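Local coordinates for protein AvrL567-D (Melampsora lini, PDB 2QVT) that is an avirulence protein of flax rust, of unknown biochemical function, whose recognition in flax probably triggers disease resistance, at residues 65-70 and 123-128. Numbering follows the deposited sequence.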
loop_
_atom_site.group_PDB
_atom_site.type_symbol
_atom_site.label_atom_id
_atom_site.label_comp_id
_atom_site.label_asym_id
_atom_site.label_seq_id
_atom_site.Cartn_x
_atom_site.Cartn_y
_atom_site.Cartn_z
ATOM N N THR A 65 -2.579 -10.917 -2.737
ATOM C CA THR A 65 -1.479 -10.745 -3.674
ATOM C C THR A 65 -1.117 -9.280 -3.863
ATOM O O THR A 65 -0.035 -8.969 -4.320
ATOM C CB THR A 65 -1.768 -11.412 -5.028
ATOM O OG1 THR A 65 -2.784 -10.691 -5.702
ATOM C CG2 THR A 65 -2.250 -12.833 -4.846
ATOM N N MET A 66 -2.014 -8.375 -3.489
ATOM C CA MET A 66 -1.755 -6.953 -3.605
ATOM C C MET A 66 -2.807 -6.165 -2.833
ATOM O O MET A 66 -3.955 -6.614 -2.676
ATOM C CB MET A 66 -1.767 -6.498 -5.087
ATOM C CG MET A 66 -3.153 -6.526 -5.737
ATOM S SD MET A 66 -3.084 -5.895 -7.427
ATOM C CE MET A 66 -2.282 -7.258 -8.247
ATOM N N PRO A 67 -2.435 -4.951 -2.389
ATOM C CA PRO A 67 -3.456 -4.115 -1.782
ATOM C C PRO A 67 -4.258 -3.390 -2.847
ATOM O O PRO A 67 -3.779 -3.170 -3.982
ATOM C CB PRO A 67 -2.635 -3.108 -0.971
ATOM C CG PRO A 67 -1.353 -2.930 -1.836
ATOM C CD PRO A 67 -1.107 -4.297 -2.450
ATOM N N LEU A 68 -5.468 -3.000 -2.469
ATOM C CA LEU A 68 -6.325 -2.111 -3.274
ATOM C C LEU A 68 -6.577 -0.787 -2.502
ATOM O O LEU A 68 -6.507 -0.735 -1.273
ATOM C CB LEU A 68 -7.646 -2.814 -3.623
ATOM C CG LEU A 68 -7.602 -4.171 -4.386
ATOM C CD1 LEU A 68 -9.049 -4.620 -4.697
ATOM C CD2 LEU A 68 -6.726 -4.194 -5.685
ATOM N N PHE A 69 -6.901 0.254 -3.244
ATOM C CA PHE A 69 -6.952 1.593 -2.729
ATOM C C PHE A 69 -8.263 2.249 -3.133
ATOM O O PHE A 69 -8.791 1.988 -4.227
ATOM C CB PHE A 69 -5.769 2.377 -3.275
ATOM C CG PHE A 69 -4.463 1.768 -2.900
ATOM C CD1 PHE A 69 -3.900 2.010 -1.626
ATOM C CD2 PHE A 69 -3.796 0.914 -3.780
ATOM C CE1 PHE A 69 -2.721 1.449 -1.271
ATOM C CE2 PHE A 69 -2.587 0.341 -3.406
ATOM C CZ PHE A 69 -2.063 0.606 -2.137
ATOM N N LYS A 70 -8.791 3.062 -2.223
ATOM C CA LYS A 70 -9.906 3.905 -2.521
ATOM C C LYS A 70 -9.743 5.274 -1.869
ATOM O O LYS A 70 -9.582 5.365 -0.633
ATOM C CB LYS A 70 -11.219 3.261 -2.043
ATOM C CG LYS A 70 -12.477 4.036 -2.487
ATOM C CD LYS A 70 -13.719 3.398 -1.942
ATOM C CE LYS A 70 -14.141 2.254 -2.766
ATOM N NZ LYS A 70 -15.506 1.789 -2.323
ATOM N N ARG A 123 4.168 -5.699 -8.923
ATOM C CA ARG A 123 2.697 -5.691 -8.828
ATOM C C ARG A 123 2.166 -6.482 -7.627
ATOM O O ARG A 123 1.130 -6.174 -7.103
ATOM C CB ARG A 123 1.975 -6.033 -10.163
ATOM C CG ARG A 123 2.035 -7.472 -10.626
ATOM C CD ARG A 123 1.139 -7.756 -11.890
ATOM N NE ARG A 123 -0.298 -7.953 -11.588
ATOM C CZ ARG A 123 -0.836 -9.058 -11.051
ATOM N NH1 ARG A 123 -0.081 -10.097 -10.728
ATOM N NH2 ARG A 123 -2.151 -9.127 -10.823
ATOM N N THR A 124 2.911 -7.484 -7.183
ATOM C CA THR A 124 2.433 -8.300 -6.084
ATOM C C THR A 124 3.399 -8.275 -4.911
ATOM O O THR A 124 4.586 -7.946 -5.065
ATOM C CB THR A 124 2.168 -9.758 -6.499
ATOM O OG1 THR A 124 3.421 -10.368 -6.808
ATOM C CG2 THR A 124 1.198 -9.827 -7.675
ATOM N N ILE A 125 2.839 -8.558 -3.741
ATOM C CA ILE A 125 3.572 -8.637 -2.487
ATOM C C ILE A 125 4.546 -9.843 -2.494
ATOM O O ILE A 125 4.202 -10.927 -2.940
ATOM C CB ILE A 125 2.557 -8.631 -1.273
ATOM C CG1 ILE A 125 1.698 -7.360 -1.316
ATOM C CG2 ILE A 125 3.285 -8.795 0.112
ATOM C CD1 ILE A 125 2.529 -6.036 -1.235
ATOM N N GLN A 126 5.787 -9.607 -2.067
ATOM C CA GLN A 126 6.836 -10.614 -2.053
ATOM C C GLN A 126 7.356 -10.791 -0.618
ATOM O O GLN A 126 7.105 -9.967 0.235
ATOM C CB GLN A 126 8.013 -10.158 -2.929
ATOM C CG GLN A 126 7.674 -9.680 -4.342
ATOM C CD GLN A 126 7.310 -10.805 -5.295
ATOM O OE1 GLN A 126 7.719 -11.966 -5.122
ATOM N NE2 GLN A 126 6.528 -10.468 -6.307
ATOM N N ASP A 127 8.145 -11.838 -0.387
ATOM C CA ASP A 127 8.688 -12.137 0.925
ATOM C C ASP A 127 9.524 -10.968 1.458
ATOM O O ASP A 127 9.514 -10.715 2.666
ATOM C CB ASP A 127 9.534 -13.397 0.888
ATOM C CG ASP A 127 8.695 -14.697 0.665
ATOM O OD1 ASP A 127 7.453 -14.660 0.839
ATOM O OD2 ASP A 127 9.303 -15.768 0.340
ATOM N N PHE A 128 10.212 -10.253 0.563
ATOM C CA PHE A 128 11.074 -9.130 0.964
ATOM C C PHE A 128 10.318 -7.839 1.396
ATOM O O PHE A 128 10.934 -6.887 1.853
ATOM C CB PHE A 128 12.196 -8.846 -0.088
ATOM C CG PHE A 128 11.691 -8.579 -1.477
ATOM C CD1 PHE A 128 11.118 -7.333 -1.806
ATOM C CD2 PHE A 128 11.803 -9.552 -2.459
ATOM C CE1 PHE A 128 10.640 -7.062 -3.073
ATOM C CE2 PHE A 128 11.344 -9.293 -3.769
ATOM C CZ PHE A 128 10.756 -8.030 -4.068
HETATM O O HOH W 1 1.782 -11.745 -3.676
HETATM O O HOH W 2 -2.559 -11.346 -8.497
#
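T65 and I125 share the one direct hydrogen bond between 65-70 and 123-128. I125 N donates to T65 O over 3.0 Å, at 161° on the hydrogen. The donor lies 34° off the carbonyl plane. T124 CA makes a bent CH...O contact to T65 O at 3.1 Å.

Two waters also bridge the segments. One donates to I125 O at 2.7 Å and more weakly to T65 O. The other donates to T65 OG1 and accepts from R123 NH2 at 3.2 Å, so it bridges hydroxyl and guanidinium. T65 OG1 is also hydrogen-bonded to D60, and the backbone N of M66 bonds to the same carboxylate.

M66 CE sits over one face of the R123 guanidinium, 3.2 Å from R123 NH2. The M66 chain bends at chi3 (73°), which brings its methyl to the arginine. R123 also bends at chi3, and its side chain runs obliquely to that of M66.

The apolar part is small. I125 CB points toward 65-70. I125 CD1 meets P67 CD at 4.2 Å, and CG1 lies near M66 CA. I125 also touches W59 and I86, while P67 packs on V57 and L100.

These neighbours come from both antiparallel sheets, consistent with a beta-sandwich in this TRAF-clan family. The contact joins the loop between strands 98-104 and 141-148 to the turn leading into strand 67-71, an outer strand of the three-stranded sheet.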